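Local coordinates for hypothetical protein PAE2307 (Pyrobaculum aerophilum, PDB 1WVQ) that probably acts as an adenosine-specific kinase of an ancient conserved family and carries a phosphorylated histidine, at residues Pro14-Gln17 and Gly18-Val21; Ala65-Glu68 and Glu69-Asn72; Val146-Glu149 and Lys150-Glu153; Glu154-Lys157 and Phe158-Val162. All coordinates share one frame; numbering follows the deposited sequence.

Overall arrangement
From the N terminus the four contacts follow one another in series, none nested in or crossing another. Interaction 1 closes the turn between strand 7-13 and strand 20-25, and so links the two sheets of the chain. Interaction 2 turns strand 60-65 into helix 68-81; it touches interaction 1 through Thr19 CG2 and Leu70 CD2, 4.1 Å apart. Interactions 3 and 4 lie on the far C-terminal helix 149-162, their centres about 12 Å from each other and joined by the salt bridge between Glu147 and Arg155. Interaction 3 starts that helix, interaction 4 lies in its later turns, and both rest on a second subunit, near residues that lead into interaction 2 there.

Interaction 1: Pro14-Gln17 and Gly18-Val21; sequences PIPQ and GTNV
Thr19 folds back onto Pro16 to close a type II beta turn, which carries the chain from the loop after strand 7-13 into strand 20-25. Two donors of this one threonine grip the carbonyl oxygen of Pro16. The hydroxyl makes the shorter bond, Thr19 OG1 to Pro16 O at 2.8 Å, and arrives in the carbonyl plane on a lone pair. The amide bond of the turn, Thr19 N to Pro16 O, measures 3.1 Å, its donor tilted 30° from that plane. With chi1 at 73°, OG1 of Thr19 stands between its own backbone N and carbonyl carbon, the rotamer that brings the hydroxyl back across the turn. This is the tight side: Ile15 CG2 comes to 3.3 Å from Thr19 OG1, and Pro16 CD to 3.4 Å from the same oxygen, so a buried hydroxyl is hemmed in by carbon. Next to it, Ile15 CD1 meets Val21 CG1 at 3.6 Å, the two side chains crossing at about a right angle. The tip of the turn is looser and solvent-exposed. Gln17 points away and bends back only as far as the amide of Gly18, whose phi of 95° would drive any CB into Gln17 O. Even there, Arg92 of strand 87-92 hydrogen-bonds Gln17 O; it also packs on Pro16 and Thr19, while Tyr90 hydrogen-bonds Pro14 O. Leu70 and Leu73 of helix 68-81 touch Thr19 and Pro16, and strand 20-25 sets out between strands 87-92 and 111-116, Asn20 pairing with Ile91 and Val21 with Thr116.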
loop_
_atom_site.group_PDB
_atom_site.type_symbol
_atom_site.label_atom_id
_atom_site.label_comp_id
_atom_site.label_asym_id
_atom_site.label_seq_id
_atom_site.Cartn_x
_atom_site.Cartn_y
_atom_site.Cartn_z
ATOM N N PRO A 14 14.622 17.102 -21.785
ATOM C CA PRO A 14 14.689 16.357 -23.045
ATOM C C PRO A 14 14.067 14.971 -22.875
ATOM O O PRO A 14 14.361 14.272 -21.909
ATOM C CB PRO A 14 16.191 16.241 -23.311
ATOM C CG PRO A 14 16.801 17.350 -22.519
ATOM C CD PRO A 14 15.975 17.345 -21.257
ATOM N N ILE A 15 13.209 14.570 -23.802
ATOM C CA ILE A 15 12.607 13.243 -23.720
ATOM C C ILE A 15 12.638 12.588 -25.099
ATOM O O ILE A 15 11.781 12.856 -25.945
ATOM C CB ILE A 15 11.142 13.292 -23.209
ATOM C CG1 ILE A 15 11.081 13.975 -21.838
ATOM C CG2 ILE A 15 10.589 11.878 -23.100
ATOM C CD1 ILE A 15 9.684 14.064 -21.249
ATOM N N PRO A 16 13.651 11.739 -25.352
ATOM C CA PRO A 16 13.770 11.053 -26.646
ATOM C C PRO A 16 12.542 10.186 -26.902
ATOM O O PRO A 16 11.908 9.705 -25.962
ATOM C CB PRO A 16 15.032 10.211 -26.476
ATOM C CG PRO A 16 15.843 10.996 -25.507
ATOM C CD PRO A 16 14.809 11.439 -24.495
ATOM N N GLN A 17 12.205 9.979 -28.171
ATOM C CA GLN A 17 11.044 9.165 -28.506
ATOM C C GLN A 17 11.259 7.757 -27.964
ATOM O O GLN A 17 12.346 7.187 -28.099
ATOM C CB GLN A 17 10.844 9.122 -30.026
ATOM C CG GLN A 17 9.558 8.435 -30.478
ATOM C CD GLN A 17 8.307 9.035 -29.850
ATOM O OE1 GLN A 17 8.092 10.252 -29.888
ATOM N NE2 GLN A 17 7.465 8.176 -29.278
ATOM N N GLY A 18 10.223 7.207 -27.340
ATOM C CA GLY A 18 10.328 5.872 -26.791
ATOM C C GLY A 18 10.698 5.878 -25.323
ATOM O O GLY A 18 10.798 4.822 -24.701
ATOM N N THR A 19 10.919 7.058 -24.756
ATOM C CA THR A 19 11.269 7.122 -23.344
ATOM C C THR A 19 10.228 7.893 -22.562
ATOM O O THR A 19 9.413 8.627 -23.125
ATOM C CB THR A 19 12.633 7.819 -23.096
ATOM O OG1 THR A 19 12.508 9.231 -23.316
ATOM C CG2 THR A 19 13.692 7.258 -24.019
ATOM N N ASN A 20 10.259 7.694 -21.251
ATOM C CA ASN A 20 9.389 8.406 -20.333
ATOM C C ASN A 20 10.310 8.870 -19.227
ATOM O O ASN A 20 11.323 8.231 -18.947
ATOM C CB ASN A 20 8.316 7.497 -19.730
ATOM C CG ASN A 20 7.107 7.337 -20.627
ATOM O OD1 ASN A 20 7.098 6.518 -21.547
ATOM N ND2 ASN A 20 6.076 8.126 -20.362
ATOM N N VAL A 21 9.966 9.990 -18.611
ATOM C CA VAL A 21 10.764 10.513 -17.516
ATOM C C VAL A 21 9.891 10.592 -16.271
ATOM O O VAL A 21 8.687 10.849 -16.357
ATOM C CB VAL A 21 11.340 11.921 -17.856
ATOM C CG1 VAL A 21 10.223 12.968 -17.881
ATOM C CG2 VAL A 21 12.423 12.304 -16.851
#

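Interaction 2: Ala65-Glu68 and Glu69-Asn72; sequences ANDE and ELRN
The backbone passes Ala65 at the end of strand 60-65 and, after the two loop residues Asn66 and Asp67, winds into helix 68-81, with Arg71 N bonded to Asp67 O at 2.9 Å and Asn72 N to Glu68 O at 3.1 Å. The motif is an aspartate N-cap at a strand-to-helix junction. Asp67 OD1 accepts from Leu70 N at 3.0 Å in a nearly straight bond (165°) that meets the carboxylate from above its plane; a weak bond from Glu69 N joins it. CG of Asp67 lies opposite its own backbone N (chi1 -180°), which swings the carboxylate over the first helical amides, where its negative charge probably suits the positive end of the helix dipole. Asp67 CG rests on Leu70 CG at 3.7 Å. Glu69 sends its own carboxylate to Arg92 of strand 87-92 in a salt bridge. Across the first turn of the helix, Glu68 and Arg71 run side by side, and the arginine holds the glutamate side-on with NE and NH2. Carboxylate and guanidinium are nearly coplanar, 26° apart. Ala65 CB sits over the centre of one guanidinium face and also abuts Arg71 CB at 3.4 Å, while NH1 hydrogen-bonds His63 ND1. Replacing Arg71 by an alanine would probably leave the Glu68 carboxylate without its mate, strip the covering from Ala65 and deprive His63 of a donor. In the bidentate pair, Arg71 NE meets Glu68 OE1 at 2.9 Å, and Arg71 NH2 reaches the syn lone pair of Glu68 OE2 at 3.2 Å, within the guanidinium plane.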
loop_
_atom_site.group_PDB
_atom_site.type_symbol
_atom_site.label_atom_id
_atom_site.label_comp_id
_atom_site.label_asym_id
_atom_site.label_seq_id
_atom_site.Cartn_x
_atom_site.Cartn_y
_atom_site.Cartn_z
ATOM N N ALA A 65 22.268 2.420 -13.592
ATOM C CA ALA A 65 21.626 2.292 -14.895
ATOM C C ALA A 65 22.071 1.040 -15.634
ATOM O O ALA A 65 23.142 0.501 -15.366
ATOM C CB ALA A 65 21.941 3.521 -15.751
ATOM N N ASN A 66 21.240 0.572 -16.559
ATOM C CA ASN A 66 21.589 -0.598 -17.359
ATOM C C ASN A 66 21.585 -0.184 -18.827
ATOM O O ASN A 66 21.590 -1.018 -19.732
ATOM C CB ASN A 66 20.619 -1.763 -17.100
ATOM C CG ASN A 66 19.217 -1.511 -17.626
ATOM O OD1 ASN A 66 18.885 -0.416 -18.082
ATOM N ND2 ASN A 66 18.379 -2.540 -17.557
ATOM N N ASP A 67 21.597 1.128 -19.040
ATOM C CA ASP A 67 21.611 1.731 -20.367
ATOM C C ASP A 67 22.348 3.062 -20.214
ATOM O O ASP A 67 21.888 3.963 -19.503
ATOM C CB ASP A 67 20.180 1.967 -20.854
ATOM C CG ASP A 67 20.125 2.594 -22.231
ATOM O OD1 ASP A 67 20.745 3.657 -22.446
ATOM O OD2 ASP A 67 19.443 2.021 -23.110
ATOM N N GLU A 68 23.498 3.185 -20.869
ATOM C CA GLU A 68 24.296 4.398 -20.748
ATOM C C GLU A 68 23.643 5.672 -21.265
ATOM O O GLU A 68 23.887 6.758 -20.733
ATOM C CB GLU A 68 25.653 4.202 -21.418
ATOM C CG GLU A 68 26.498 3.141 -20.738
ATOM C CD GLU A 68 26.631 3.365 -19.232
ATOM O OE1 GLU A 68 27.023 4.477 -18.818
ATOM O OE2 GLU A 68 26.344 2.424 -18.461
ATOM N N GLU A 69 22.825 5.553 -22.302
ATOM C CA GLU A 69 22.150 6.722 -22.846
ATOM C C GLU A 69 21.216 7.278 -21.771
ATOM O O GLU A 69 21.216 8.475 -21.485
ATOM C CB GLU A 69 21.338 6.333 -24.085
ATOM C CG GLU A 69 20.457 7.447 -24.636
ATOM C CD GLU A 69 19.409 6.915 -25.598
ATOM O OE1 GLU A 69 18.513 6.161 -25.144
ATOM O OE2 GLU A 69 19.481 7.247 -26.803
ATOM N N LEU A 70 20.429 6.391 -21.175
ATOM C CA LEU A 70 19.487 6.799 -20.144
ATOM C C LEU A 70 20.187 7.276 -18.872
ATOM O O LEU A 70 19.692 8.174 -18.184
ATOM C CB LEU A 70 18.527 5.648 -19.848
ATOM C CG LEU A 70 17.778 5.155 -21.097
ATOM C CD1 LEU A 70 16.824 4.029 -20.712
ATOM C CD2 LEU A 70 17.018 6.308 -21.744
ATOM N N ARG A 71 21.336 6.684 -18.560
ATOM C CA ARG A 71 22.085 7.091 -17.376
ATOM C C ARG A 71 22.485 8.553 -17.533
ATOM O O ARG A 71 22.282 9.362 -16.628
ATOM C CB ARG A 71 23.354 6.239 -17.202
ATOM C CG ARG A 71 24.210 6.629 -15.988
ATOM C CD ARG A 71 25.669 6.185 -16.132
ATOM N NE ARG A 71 25.823 4.736 -16.178
ATOM C CZ ARG A 71 25.731 3.926 -15.126
ATOM N NH1 ARG A 71 25.488 4.414 -13.916
ATOM N NH2 ARG A 71 25.875 2.617 -15.287
ATOM N N ASN A 72 23.040 8.896 -18.691
ATOM C CA ASN A 72 23.483 10.264 -18.929
ATOM C C ASN A 72 22.356 11.283 -18.998
ATOM O O ASN A 72 22.534 12.432 -18.599
ATOM C CB ASN A 72 24.350 10.324 -20.184
ATOM C CG ASN A 72 25.658 9.588 -20.003
ATOM O OD1 ASN A 72 26.291 9.692 -18.950
ATOM N ND2 ASN A 72 26.075 8.844 -21.023
#

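Interaction 3: Val146-Glu149 and Lys150-Glu153; sequences VETE and KDRE
Glu147 lays its CB against Asp151 CB, 3.7 Å away, just after Val146 has paired in a parallel ladder with a strand of a second subunit. The Glu147 carboxylate turns to partners beyond the helix start: Arg155, and Arg62 and the His63 amide of the second subunit. Thr148 is the N-cap of helix 149-162 and forms a capping box with Asp151. Its amide gives a short, straight bond, Thr148 N to Asp151 OD2 at 2.8 Å and 167°, met on the anti side of the oxygen; in return Asp151 N donates to Thr148 OG1 at 3.1 Å. Glu149 leaves its backbone with CG trans to N (chi1 -176°) and bends at chi2, which lays its carboxylate beside Arg152. There Arg152 NH1 reaches the syn lone pair of Glu149 OE2 at 3.0 Å, the two flat groups turned 51° apart. One water donates to both Glu149 OE2 and Glu153 OE2, bridging two like-charged acids whose oxygens lie 4.4 Å apart. Arg152 NE, on the chain side of the guanidinium, forms a salt bridge with Glu64 of the second subunit. A leucine in place of Arg152 would probably leave Glu149 without its counter-charge within the helix and cost that Glu64 one of its two arginines, with Arg155 remaining. The chemistry thus implies a helix start fastened by its own capping box and an arginine whose charge is divided between its helix and the neighbouring subunit.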
loop_
_atom_site.group_PDB
_atom_site.type_symbol
_atom_site.label_atom_id
_atom_site.label_comp_id
_atom_site.label_asym_id
_atom_site.label_seq_id
_atom_site.Cartn_x
_atom_site.Cartn_y
_atom_site.Cartn_z
ATOM N N VAL A 146 -13.222 20.387 -24.445
ATOM C CA VAL A 146 -13.827 19.300 -23.686
ATOM C C VAL A 146 -14.247 18.168 -24.621
ATOM O O VAL A 146 -14.856 18.406 -25.664
ATOM C CB VAL A 146 -15.065 19.808 -22.921
ATOM C CG1 VAL A 146 -15.641 18.699 -22.063
ATOM C CG2 VAL A 146 -14.691 21.001 -22.070
ATOM N N GLU A 147 -13.930 16.934 -24.244
ATOM C CA GLU A 147 -14.270 15.783 -25.076
ATOM C C GLU A 147 -15.779 15.569 -25.181
ATOM O O GLU A 147 -16.534 15.916 -24.273
ATOM C CB GLU A 147 -13.629 14.511 -24.515
ATOM C CG GLU A 147 -14.526 13.756 -23.555
ATOM C CD GLU A 147 -13.903 12.485 -23.030
ATOM O OE1 GLU A 147 -13.199 11.790 -23.795
ATOM O OE2 GLU A 147 -14.147 12.183 -21.845
ATOM N N THR A 148 -16.203 14.979 -26.292
ATOM C CA THR A 148 -17.615 14.683 -26.535
ATOM C C THR A 148 -17.855 13.219 -26.187
ATOM O O THR A 148 -16.914 12.495 -25.863
ATOM C CB THR A 148 -17.967 14.854 -28.007
ATOM O OG1 THR A 148 -17.319 13.822 -28.762
ATOM C CG2 THR A 148 -17.502 16.213 -28.512
ATOM N N GLU A 149 -19.108 12.775 -26.270
ATOM C CA GLU A 149 -19.419 11.381 -25.973
ATOM C C GLU A 149 -18.772 10.466 -27.004
ATOM O O GLU A 149 -18.388 9.337 -26.695
ATOM C CB GLU A 149 -20.929 11.143 -25.962
ATOM C CG GLU A 149 -21.313 9.716 -25.572
ATOM C CD GLU A 149 -20.678 9.270 -24.261
ATOM O OE1 GLU A 149 -20.662 10.079 -23.303
ATOM O OE2 GLU A 149 -20.201 8.107 -24.183
ATOM N N LYS A 150 -18.668 10.947 -28.239
ATOM C CA LYS A 150 -18.042 10.161 -29.295
ATOM C C LYS A 150 -16.549 10.033 -28.996
ATOM O O LYS A 150 -15.943 8.988 -29.256
ATOM C CB LYS A 150 -18.265 10.828 -30.656
ATOM C CG LYS A 150 -19.671 10.634 -31.207
ATOM C CD LYS A 150 -19.944 9.162 -31.480
ATOM C CE LYS A 150 -21.296 8.959 -32.143
ATOM N NZ LYS A 150 -21.418 9.752 -33.397
ATOM N N ASP A 151 -15.959 11.099 -28.453
ATOM C CA ASP A 151 -14.542 11.083 -28.089
ATOM C C ASP A 151 -14.361 10.052 -26.986
ATOM O O ASP A 151 -13.375 9.321 -26.959
ATOM C CB ASP A 151 -14.090 12.437 -27.542
ATOM C CG ASP A 151 -13.978 13.493 -28.613
ATOM O OD1 ASP A 151 -13.582 13.145 -29.744
ATOM O OD2 ASP A 151 -14.264 14.671 -28.317
ATOM N N ARG A 152 -15.318 10.011 -26.067
ATOM C CA ARG A 152 -15.254 9.063 -24.966
ATOM C C ARG A 152 -15.298 7.642 -25.513
ATOM O O ARG A 152 -14.504 6.790 -25.120
ATOM C CB ARG A 152 -16.418 9.294 -24.000
ATOM C CG ARG A 152 -16.504 8.272 -22.872
ATOM C CD ARG A 152 -17.498 8.717 -21.817
ATOM N NE ARG A 152 -17.666 7.727 -20.755
ATOM C CZ ARG A 152 -18.409 6.628 -20.861
ATOM N NH1 ARG A 152 -19.061 6.367 -21.988
ATOM N NH2 ARG A 152 -18.505 5.792 -19.834
ATOM N N GLU A 153 -16.223 7.393 -26.434
ATOM C CA GLU A 153 -16.348 6.070 -27.033
ATOM C C GLU A 153 -15.032 5.684 -27.688
ATOM O O GLU A 153 -14.607 4.532 -27.631
ATOM C CB GLU A 153 -17.476 6.061 -28.070
ATOM C CG GLU A 153 -18.832 6.408 -27.480
ATOM C CD GLU A 153 -19.969 6.406 -28.496
ATOM O OE1 GLU A 153 -19.695 6.450 -29.718
ATOM O OE2 GLU A 153 -21.144 6.372 -28.063
HETATM O O HOH W 1 -21.129 5.760 -25.299
#

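Interaction 4: Glu154-Lys157 and Phe158-Val162; sequences ERKK and FLREV
The guanidinium of Arg160 has Lys156 O at its edge, near its plane, and Lys156 CE over one face; the ring of Phe158 likewise turns an edge to Arg155 O. Lys156 O takes two bonds from Arg160, one from each face of the carbonyl plane: the helical amide, Arg160 N to Lys156 O, at 3.1 Å, and the side chain, Arg160 NH1 to Lys156 O, at 2.9 Å. The side-chain bond meets the carbonyl at a broadside C=O...N angle of 109°. A chi1 of -69° puts Arg160 CG beside its backbone N, and the chain then runs extended to NE beside Lys156, which fixes the group against the backbone. Farther round, Lys157 and Glu161 cross obliquely. The Glu161 carboxylate lies across the extended lysine chain, its OE2 at 3.1 Å from Lys157 CG, while Lys157 NZ stays 4.1 Å from Glu161 OE1, beyond a salt bridge though favourable in charge. Glu161 N donates to Lys157 O at 2.7 Å, and the helix widens into a pi-type turn over 158-162. Leu159 CG packs on Arg155 O at 3.5 Å. These last turns of helix 149-162 touch the C-terminal tail of their own chain and two other subunits. Arg160 binds the Leu167 carboxylate of its own chain, that of Leu167 of a third subunit, and Glu33 on helix 31-40 of the second, whose strand 60-65 offers Glu64 to Arg155.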
loop_
_atom_site.group_PDB
_atom_site.type_symbol
_atom_site.label_atom_id
_atom_site.label_comp_id
_atom_site.label_asym_id
_atom_site.label_seq_id
_atom_site.Cartn_x
_atom_site.Cartn_y
_atom_site.Cartn_z
ATOM N N GLU A 154 -14.367 6.661 -28.287
ATOM C CA GLU A 154 -13.109 6.387 -28.947
ATOM C C GLU A 154 -11.963 6.059 -27.995
ATOM O O GLU A 154 -11.189 5.150 -28.270
ATOM C CB GLU A 154 -12.758 7.548 -29.868
ATOM C CG GLU A 154 -13.743 7.653 -31.030
ATOM C CD GLU A 154 -13.585 8.925 -31.820
ATOM O OE1 GLU A 154 -12.436 9.259 -32.165
ATOM O OE2 GLU A 154 -14.612 9.591 -32.102
ATOM N N ARG A 155 -11.848 6.773 -26.877
ATOM C CA ARG A 155 -10.774 6.460 -25.943
ATOM C C ARG A 155 -11.073 5.142 -25.234
ATOM O O ARG A 155 -10.157 4.446 -24.801
ATOM C CB ARG A 155 -10.556 7.586 -24.920
ATOM C CG ARG A 155 -11.729 7.925 -24.019
ATOM C CD ARG A 155 -11.272 8.908 -22.937
ATOM N NE ARG A 155 -12.375 9.504 -22.192
ATOM C CZ ARG A 155 -13.104 8.879 -21.271
ATOM N NH1 ARG A 155 -12.856 7.613 -20.954
ATOM N NH2 ARG A 155 -14.093 9.523 -20.671
ATOM N N LYS A 156 -12.350 4.788 -25.123
ATOM C CA LYS A 156 -12.706 3.521 -24.495
ATOM C C LYS A 156 -12.258 2.400 -25.425
ATOM O O LYS A 156 -11.730 1.384 -24.979
ATOM C CB LYS A 156 -14.215 3.431 -24.250
ATOM C CG LYS A 156 -14.685 4.189 -23.014
ATOM C CD LYS A 156 -16.209 4.215 -22.914
ATOM C CE LYS A 156 -16.813 2.824 -22.964
ATOM N NZ LYS A 156 -18.290 2.929 -23.133
ATOM N N LYS A 157 -12.446 2.610 -26.725
ATOM C CA LYS A 157 -12.058 1.629 -27.734
ATOM C C LYS A 157 -10.544 1.462 -27.759
ATOM O O LYS A 157 -10.041 0.352 -27.918
ATOM C CB LYS A 157 -12.554 2.075 -29.113
ATOM C CG LYS A 157 -12.369 1.044 -30.207
ATOM C CD LYS A 157 -12.911 1.573 -31.525
ATOM C CE LYS A 157 -13.114 0.460 -32.537
ATOM N NZ LYS A 157 -13.521 1.011 -33.854
ATOM N N PHE A 158 -9.823 2.572 -27.613
ATOM C CA PHE A 158 -8.365 2.540 -27.600
ATOM C C PHE A 158 -7.868 1.641 -26.469
ATOM O O PHE A 158 -7.000 0.797 -26.669
ATOM C CB PHE A 158 -7.805 3.958 -27.410
ATOM C CG PHE A 158 -6.320 4.002 -27.159
ATOM C CD1 PHE A 158 -5.417 3.725 -28.182
ATOM C CD2 PHE A 158 -5.824 4.307 -25.891
ATOM C CE1 PHE A 158 -4.040 3.750 -27.950
ATOM C CE2 PHE A 158 -4.455 4.334 -25.647
ATOM C CZ PHE A 158 -3.560 4.055 -26.678
ATOM N N LEU A 159 -8.428 1.822 -25.278
ATOM C CA LEU A 159 -8.012 1.032 -24.131
ATOM C C LEU A 159 -8.422 -0.432 -24.204
ATOM O O LEU A 159 -7.744 -1.297 -23.651
ATOM C CB LEU A 159 -8.553 1.653 -22.846
ATOM C CG LEU A 159 -7.939 2.998 -22.449
ATOM C CD1 LEU A 159 -8.504 3.409 -21.097
ATOM C CD2 LEU A 159 -6.411 2.894 -22.383
ATOM N N ARG A 160 -9.515 -0.712 -24.902
ATOM C CA ARG A 160 -10.005 -2.080 -25.025
ATOM C C ARG A 160 -9.501 -2.846 -26.246
ATOM O O ARG A 160 -9.296 -4.063 -26.179
ATOM C CB ARG A 160 -11.535 -2.064 -24.998
ATOM C CG ARG A 160 -12.060 -1.687 -23.626
ATOM C CD ARG A 160 -13.508 -1.230 -23.607
ATOM N NE ARG A 160 -13.896 -0.864 -22.248
ATOM C CZ ARG A 160 -13.434 0.203 -21.597
ATOM N NH1 ARG A 160 -12.571 1.027 -22.180
ATOM N NH2 ARG A 160 -13.811 0.431 -20.349
ATOM N N GLU A 161 -9.275 -2.141 -27.348
ATOM C CA GLU A 161 -8.827 -2.796 -28.567
ATOM C C GLU A 161 -7.358 -2.649 -28.934
ATOM O O GLU A 161 -6.798 -3.535 -29.582
ATOM C CB GLU A 161 -9.696 -2.330 -29.731
ATOM C CG GLU A 161 -11.135 -2.786 -29.603
ATOM C CD GLU A 161 -12.037 -2.129 -30.621
ATOM O OE1 GLU A 161 -11.557 -1.857 -31.740
ATOM O OE2 GLU A 161 -13.222 -1.893 -30.300
ATOM N N VAL A 162 -6.727 -1.551 -28.534
ATOM C CA VAL A 162 -5.323 -1.340 -28.866
ATOM C C VAL A 162 -4.370 -1.764 -27.752
ATOM O O VAL A 162 -3.565 -2.685 -27.935
ATOM C CB VAL A 162 -5.057 0.132 -29.234
ATOM C CG1 VAL A 162 -3.589 0.316 -29.616
ATOM C CG2 VAL A 162 -5.964 0.543 -30.387
#